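Putative uronate isomerase (PDB 4NAR) may act as a lactate racemase or a related isomerase, although its activity remains unproven. Local coordinates at residues M121-V134 and A171-L185. Sequence-based numbering, arbitrary orientation.
With SO4 (sulfate ion), chain B.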
loop_
_atom_site.group_PDB
_atom_site.type_symbol
_atom_site.label_atom_id
_atom_site.label_comp_id
_atom_site.label_asym_id
_atom_site.label_seq_id
_atom_site.Cartn_x
_atom_site.Cartn_y
_atom_site.Cartn_z
HETATM N N MSE A 121 5.564 3.645 -20.205
HETATM C CA MSE A 121 5.691 3.620 -18.747
HETATM C C MSE A 121 6.804 2.665 -18.286
HETATM O O MSE A 121 7.372 2.831 -17.197
HETATM C CB MSE A 121 4.370 3.183 -18.097
HETATM C CG MSE A 121 3.194 4.118 -18.319
HETATM SE SE MSE A 121 3.530 5.908 -17.654
HETATM C CE MSE A 121 3.683 6.828 -19.392
ATOM N N THR A 122 7.095 1.648 -19.101
ATOM C CA THR A 122 8.055 0.618 -18.688
ATOM C C THR A 122 9.349 0.577 -19.510
ATOM O O THR A 122 10.008 -0.473 -19.570
ATOM C CB THR A 122 7.428 -0.809 -18.664
ATOM O OG1 THR A 122 6.932 -1.155 -19.966
ATOM C CG2 THR A 122 6.297 -0.889 -17.648
ATOM N N GLU A 123 9.711 1.707 -20.123
ATOM C CA GLU A 123 10.912 1.774 -20.962
ATOM C C GLU A 123 10.933 0.667 -22.033
ATOM O O GLU A 123 11.993 0.121 -22.356
ATOM C CB GLU A 123 12.172 1.667 -20.095
ATOM C CG GLU A 123 12.249 2.689 -18.964
ATOM C CD GLU A 123 13.369 2.395 -17.954
ATOM O OE1 GLU A 123 14.154 1.437 -18.170
ATOM O OE2 GLU A 123 13.462 3.128 -16.939
ATOM N N GLY A 124 9.758 0.316 -22.553
ATOM C CA GLY A 124 9.644 -0.745 -23.536
ATOM C C GLY A 124 9.822 -2.153 -22.984
ATOM O O GLY A 124 9.793 -3.124 -23.752
ATOM N N ASP A 125 10.001 -2.289 -21.668
ATOM C CA ASP A 125 10.189 -3.621 -21.095
ATOM C C ASP A 125 9.003 -4.565 -21.343
ATOM O O ASP A 125 9.199 -5.768 -21.545
ATOM C CB ASP A 125 10.547 -3.564 -19.601
ATOM C CG ASP A 125 12.040 -3.297 -19.359
ATOM O OD1 ASP A 125 12.814 -3.306 -20.343
ATOM O OD2 ASP A 125 12.446 -3.094 -18.188
ATOM N N LEU A 126 7.782 -4.035 -21.356
ATOM C CA LEU A 126 6.613 -4.906 -21.531
ATOM C C LEU A 126 6.129 -5.029 -22.979
ATOM O O LEU A 126 6.075 -6.143 -23.532
ATOM C CB LEU A 126 5.464 -4.505 -20.600
ATOM C CG LEU A 126 5.581 -5.083 -19.183
ATOM C CD1 LEU A 126 5.819 -6.593 -19.239
ATOM C CD2 LEU A 126 6.695 -4.395 -18.401
ATOM N N GLU A 127 5.773 -3.893 -23.579
ATOM C CA GLU A 127 5.363 -3.847 -24.985
ATOM C C GLU A 127 4.215 -4.787 -25.365
ATOM O O GLU A 127 4.334 -5.585 -26.302
ATOM C CB GLU A 127 6.558 -4.079 -25.905
ATOM C CG GLU A 127 7.176 -2.791 -26.432
ATOM C CD GLU A 127 8.647 -2.960 -26.794
ATOM O OE1 GLU A 127 9.165 -4.096 -26.683
ATOM O OE2 GLU A 127 9.289 -1.955 -27.180
ATOM N N GLU A 128 3.103 -4.670 -24.646
ATOM C CA GLU A 128 1.892 -5.418 -24.967
ATOM C C GLU A 128 0.658 -4.740 -24.358
ATOM O O GLU A 128 0.780 -3.897 -23.469
ATOM C CB GLU A 128 1.999 -6.861 -24.457
ATOM C CG GLU A 128 2.216 -6.974 -22.938
ATOM C CD GLU A 128 2.113 -8.408 -22.425
ATOM O OE1 GLU A 128 3.172 -8.972 -22.062
ATOM O OE2 GLU A 128 0.981 -8.958 -22.380
ATOM N N GLU A 129 -0.520 -5.106 -24.860
ATOM C CA GLU A 129 -1.790 -4.675 -24.276
ATOM C C GLU A 129 -1.964 -5.334 -22.907
ATOM O O GLU A 129 -1.795 -6.552 -22.775
ATOM C CB GLU A 129 -2.966 -5.059 -25.189
ATOM C CG GLU A 129 -3.451 -3.948 -26.098
ATOM C CD GLU A 129 -4.379 -4.445 -27.204
ATOM O OE1 GLU A 129 -5.603 -4.177 -27.140
ATOM O OE2 GLU A 129 -3.885 -5.105 -28.149
ATOM N N ILE A 130 -2.303 -4.535 -21.896
ATOM C CA ILE A 130 -2.482 -5.043 -20.543
ATOM C C ILE A 130 -3.969 -5.050 -20.194
ATOM O O ILE A 130 -4.617 -4.003 -20.192
ATOM C CB ILE A 130 -1.674 -4.206 -19.510
ATOM C CG1 ILE A 130 -0.169 -4.441 -19.695
ATOM C CG2 ILE A 130 -2.085 -4.543 -18.085
ATOM C CD1 ILE A 130 0.259 -5.879 -19.427
ATOM N N PRO A 131 -4.528 -6.237 -19.921
ATOM C CA PRO A 131 -5.952 -6.289 -19.557
ATOM C C PRO A 131 -6.182 -5.729 -18.146
ATOM O O PRO A 131 -5.351 -5.935 -17.249
ATOM C CB PRO A 131 -6.279 -7.788 -19.610
ATOM C CG PRO A 131 -4.936 -8.481 -19.371
ATOM C CD PRO A 131 -3.903 -7.573 -19.989
ATOM N N ILE A 132 -7.286 -5.005 -17.969
ATOM C CA ILE A 132 -7.665 -4.481 -16.660
ATOM C C ILE A 132 -8.838 -5.279 -16.104
ATOM O O ILE A 132 -9.943 -5.246 -16.659
ATOM C CB ILE A 132 -8.059 -2.984 -16.744
ATOM C CG1 ILE A 132 -6.867 -2.161 -17.232
ATOM C CG2 ILE A 132 -8.522 -2.456 -15.398
ATOM C CD1 ILE A 132 -7.106 -1.525 -18.575
ATOM N N LYS A 133 -8.596 -5.981 -15.001
ATOM C CA LYS A 133 -9.622 -6.815 -14.384
ATOM C C LYS A 133 -9.766 -6.495 -12.899
ATOM O O LYS A 133 -8.778 -6.546 -12.139
ATOM C CB LYS A 133 -9.280 -8.296 -14.562
ATOM C CG LYS A 133 -9.071 -8.713 -16.005
ATOM C CD LYS A 133 -8.702 -10.178 -16.078
ATOM C CE LYS A 133 -8.117 -10.533 -17.439
ATOM N NZ LYS A 133 -7.046 -11.564 -17.286
ATOM N N VAL A 134 -10.992 -6.171 -12.486
ATOM C CA VAL A 134 -11.247 -5.802 -11.103
ATOM C C VAL A 134 -12.438 -6.582 -10.544
ATOM O O VAL A 134 -13.216 -7.179 -11.322
ATOM C CB VAL A 134 -11.479 -4.284 -10.975
ATOM C CG1 VAL A 134 -10.184 -3.544 -11.284
ATOM C CG2 VAL A 134 -12.595 -3.837 -11.918
ATOM N N ALA A 171 -7.923 -5.269 -7.686
ATOM C CA ALA A 171 -7.588 -5.549 -9.074
ATOM C C ALA A 171 -6.986 -6.957 -9.192
ATOM O O ALA A 171 -7.359 -7.896 -8.446
ATOM C CB ALA A 171 -6.627 -4.487 -9.607
ATOM N N SER A 172 -6.038 -7.099 -10.112
ATOM C CA SER A 172 -5.401 -8.380 -10.314
ATOM C C SER A 172 -4.030 -8.245 -10.953
ATOM O O SER A 172 -3.525 -7.135 -11.182
ATOM C CB SER A 172 -6.306 -9.309 -11.133
ATOM O OG SER A 172 -6.810 -8.658 -12.290
ATOM N N THR A 173 -3.476 -9.404 -11.281
ATOM C CA THR A 173 -2.064 -9.586 -11.553
ATOM C C THR A 173 -1.454 -8.715 -12.645
ATOM O O THR A 173 -0.414 -8.091 -12.426
ATOM C CB THR A 173 -1.802 -11.058 -11.884
ATOM O OG1 THR A 173 -2.082 -11.827 -10.713
ATOM C CG2 THR A 173 -0.358 -11.278 -12.286
ATOM N N GLU A 174 -2.082 -8.689 -13.816
ATOM C CA GLU A 174 -1.438 -8.086 -14.976
ATOM C C GLU A 174 -1.184 -6.603 -14.773
ATOM O O GLU A 174 -0.038 -6.150 -14.904
ATOM C CB GLU A 174 -2.227 -8.316 -16.268
ATOM C CG GLU A 174 -2.564 -9.763 -16.554
ATOM C CD GLU A 174 -3.923 -10.152 -15.968
ATOM O OE1 GLU A 174 -4.260 -9.692 -14.830
ATOM O OE2 GLU A 174 -4.655 -10.912 -16.654
ATOM N N VAL A 175 -2.236 -5.849 -14.444
ATOM C CA VAL A 175 -2.077 -4.410 -14.310
ATOM C C VAL A 175 -1.195 -4.048 -13.102
ATOM O O VAL A 175 -0.429 -3.071 -13.143
ATOM C CB VAL A 175 -3.456 -3.686 -14.258
ATOM C CG1 VAL A 175 -4.282 -4.153 -13.027
ATOM C CG2 VAL A 175 -3.282 -2.162 -14.298
ATOM N N VAL A 176 -1.277 -4.853 -12.045
ATOM C CA VAL A 176 -0.512 -4.595 -10.829
ATOM C C VAL A 176 0.993 -4.888 -11.036
ATOM O O VAL A 176 1.861 -4.134 -10.561
ATOM C CB VAL A 176 -1.115 -5.368 -9.625
ATOM C CG1 VAL A 176 -0.174 -5.328 -8.400
ATOM C CG2 VAL A 176 -2.537 -4.810 -9.289
ATOM N N ASP A 177 1.299 -5.963 -11.759
ATOM C CA ASP A 177 2.683 -6.265 -12.127
ATOM C C ASP A 177 3.282 -5.086 -12.895
ATOM O O ASP A 177 4.420 -4.652 -12.624
ATOM C CB ASP A 177 2.759 -7.521 -13.005
ATOM C CG ASP A 177 2.679 -8.826 -12.193
ATOM O OD1 ASP A 177 2.208 -8.811 -11.021
ATOM O OD2 ASP A 177 3.089 -9.877 -12.743
ATOM N N THR A 178 2.489 -4.577 -13.840
ATOM C CA THR A 178 2.886 -3.501 -14.734
ATOM C C THR A 178 3.210 -2.224 -13.978
ATOM O O THR A 178 4.249 -1.605 -14.236
ATOM C CB THR A 178 1.782 -3.195 -15.768
ATOM O OG1 THR A 178 1.601 -4.331 -16.622
ATOM C CG2 THR A 178 2.139 -1.967 -16.617
ATOM N N PHE A 179 2.345 -1.812 -13.051
ATOM C CA PHE A 179 2.656 -0.565 -12.355
ATOM C C PHE A 179 3.828 -0.726 -11.385
ATOM O O PHE A 179 4.651 0.182 -11.246
ATOM C CB PHE A 179 1.419 0.117 -11.730
ATOM C CG PHE A 179 1.075 -0.331 -10.325
ATOM C CD1 PHE A 179 1.859 0.036 -9.229
ATOM C CD2 PHE A 179 -0.095 -1.047 -10.090
ATOM C CE1 PHE A 179 1.518 -0.352 -7.939
ATOM C CE2 PHE A 179 -0.450 -1.431 -8.796
ATOM C CZ PHE A 179 0.360 -1.082 -7.718
ATOM N N HIS A 180 3.906 -1.880 -10.728
ATOM C CA HIS A 180 5.026 -2.141 -9.826
ATOM C C HIS A 180 6.364 -2.096 -10.575
ATOM O O HIS A 180 7.341 -1.523 -10.085
ATOM C CB HIS A 180 4.850 -3.474 -9.097
ATOM C CG HIS A 180 3.983 -3.384 -7.881
ATOM N ND1 HIS A 180 4.348 -2.671 -6.755
ATOM C CD2 HIS A 180 2.768 -3.924 -7.606
ATOM C CE1 HIS A 180 3.395 -2.770 -5.843
ATOM N NE2 HIS A 180 2.426 -3.526 -6.336
ATOM N N TRP A 181 6.398 -2.678 -11.773
ATOM C CA TRP A 181 7.622 -2.686 -12.556
ATOM C C TRP A 181 7.962 -1.298 -13.098
ATOM O O TRP A 181 9.127 -0.894 -13.091
ATOM C CB TRP A 181 7.523 -3.697 -13.701
ATOM C CG TRP A 181 8.839 -3.930 -14.386
ATOM C CD1 TRP A 181 9.156 -3.622 -15.685
ATOM C CD2 TRP A 181 10.024 -4.495 -13.808
ATOM N NE1 TRP A 181 10.463 -3.968 -15.948
ATOM C CE2 TRP A 181 11.025 -4.509 -14.805
ATOM C CE3 TRP A 181 10.341 -5.011 -12.539
ATOM C CZ2 TRP A 181 12.315 -5.003 -14.586
ATOM C CZ3 TRP A 181 11.633 -5.503 -12.312
ATOM C CH2 TRP A 181 12.599 -5.496 -13.333
ATOM N N ALA A 182 6.946 -0.586 -13.590
ATOM C CA ALA A 182 7.106 0.795 -14.040
ATOM C C ALA A 182 7.719 1.627 -12.913
ATOM O O ALA A 182 8.662 2.399 -13.134
ATOM C CB ALA A 182 5.751 1.387 -14.459
ATOM N N ALA A 183 7.191 1.442 -11.704
ATOM C CA ALA A 183 7.639 2.202 -10.541
ATOM C C ALA A 183 9.086 1.902 -10.190
ATOM O O ALA A 183 9.868 2.811 -9.907
ATOM C CB ALA A 183 6.728 1.919 -9.331
ATOM N N VAL A 184 9.444 0.626 -10.184
ATOM C CA VAL A 184 10.784 0.248 -9.751
ATOM C C VAL A 184 11.884 0.687 -10.744
ATOM O O VAL A 184 13.041 0.909 -10.348
ATOM C CB VAL A 184 10.890 -1.257 -9.395
ATOM C CG1 VAL A 184 11.162 -2.096 -10.659
ATOM C CG2 VAL A 184 11.980 -1.477 -8.310
ATOM N N LEU A 185 11.523 0.837 -12.016
ATOM C CA LEU A 185 12.464 1.363 -12.999
ATOM C C LEU A 185 12.857 2.803 -12.649
ATOM O O LEU A 185 14.032 3.164 -12.726
ATOM C CB LEU A 185 11.877 1.280 -14.407
ATOM C CG LEU A 185 11.730 -0.128 -14.998
ATOM C CD1 LEU A 185 11.183 -0.041 -16.420
ATOM C CD2 LEU A 185 13.067 -0.885 -14.975
HETATM S S SO4 B . 0.448 -5.352 -3.561
HETATM O O1 SO4 B . 0.369 -4.259 -4.546
HETATM O O2 SO4 B . -0.891 -5.592 -3.000
HETATM O O3 SO4 B . 0.963 -6.560 -4.221
HETATM O O4 SO4 B . 1.375 -4.967 -2.475
HETATM O O HOH W 1 8.997 3.957 -15.470
HETATM O O HOH W 2 -5.004 -6.846 -14.518
#
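Lys133 and Glu174 carry the charged part of the contact between segment 121-134 and helix 173-185. Lys133 NZ meets Glu174 OE2 on its syn side at 2.6 Å, and the glutamate gets there because its chain bends at chi2 (91°), which swings the carboxylate past Pro131 CG toward the lysine. Its other oxygen, OE1, accepts from a water that also donates to Pro131 O and accepts from Val175 N, so the first turn of the helix is linked to the strand through solvent. An alanine in place of Glu174 would probably leave the Lys133 ammonium without its mate and this water with one partner fewer.

Two direct hydrogen bonds act near the ends of the helix. Ser172, at the N-cap position, does not cap the helix with its side chain; its OG donates instead to Lys133 O (2.9 Å), tilted from the carbonyl plane. Nine residues on, Trp181 NE1 donates to Asp125 OD2 at 3.1 Å with an N-H...O angle of 156°; the oxygen lies close to the indole plane and is approached on its anti side. A second water bridges Met121 O and Ala182 O.

The remaining packing is largely made by aliphatic groups. Midway along the helix, Ile130 sets CG2 against Val175 CA (3.8 Å), while its CD1 lies 3.5 Å from Thr178 OG1, whose hydroxyl is turned back to Glu174 O. Near the indole, Leu126 CD2 reaches Trp181 CD1 (3.7 Å), and Leu185 CD1 sits under the type I' turn, 3.4 Å from Thr122 O.

On the helix, His180 NE2 binds a sulfate, probably from the crystallisation liquor, also held by Thr72, Trp283 and Asn348. The whole is a helix packed across a two-stranded antiparallel sheet, 107-113 with 130-135, at 118° to strand 130-134, within the region assigned to the lactate racemase N-terminal family.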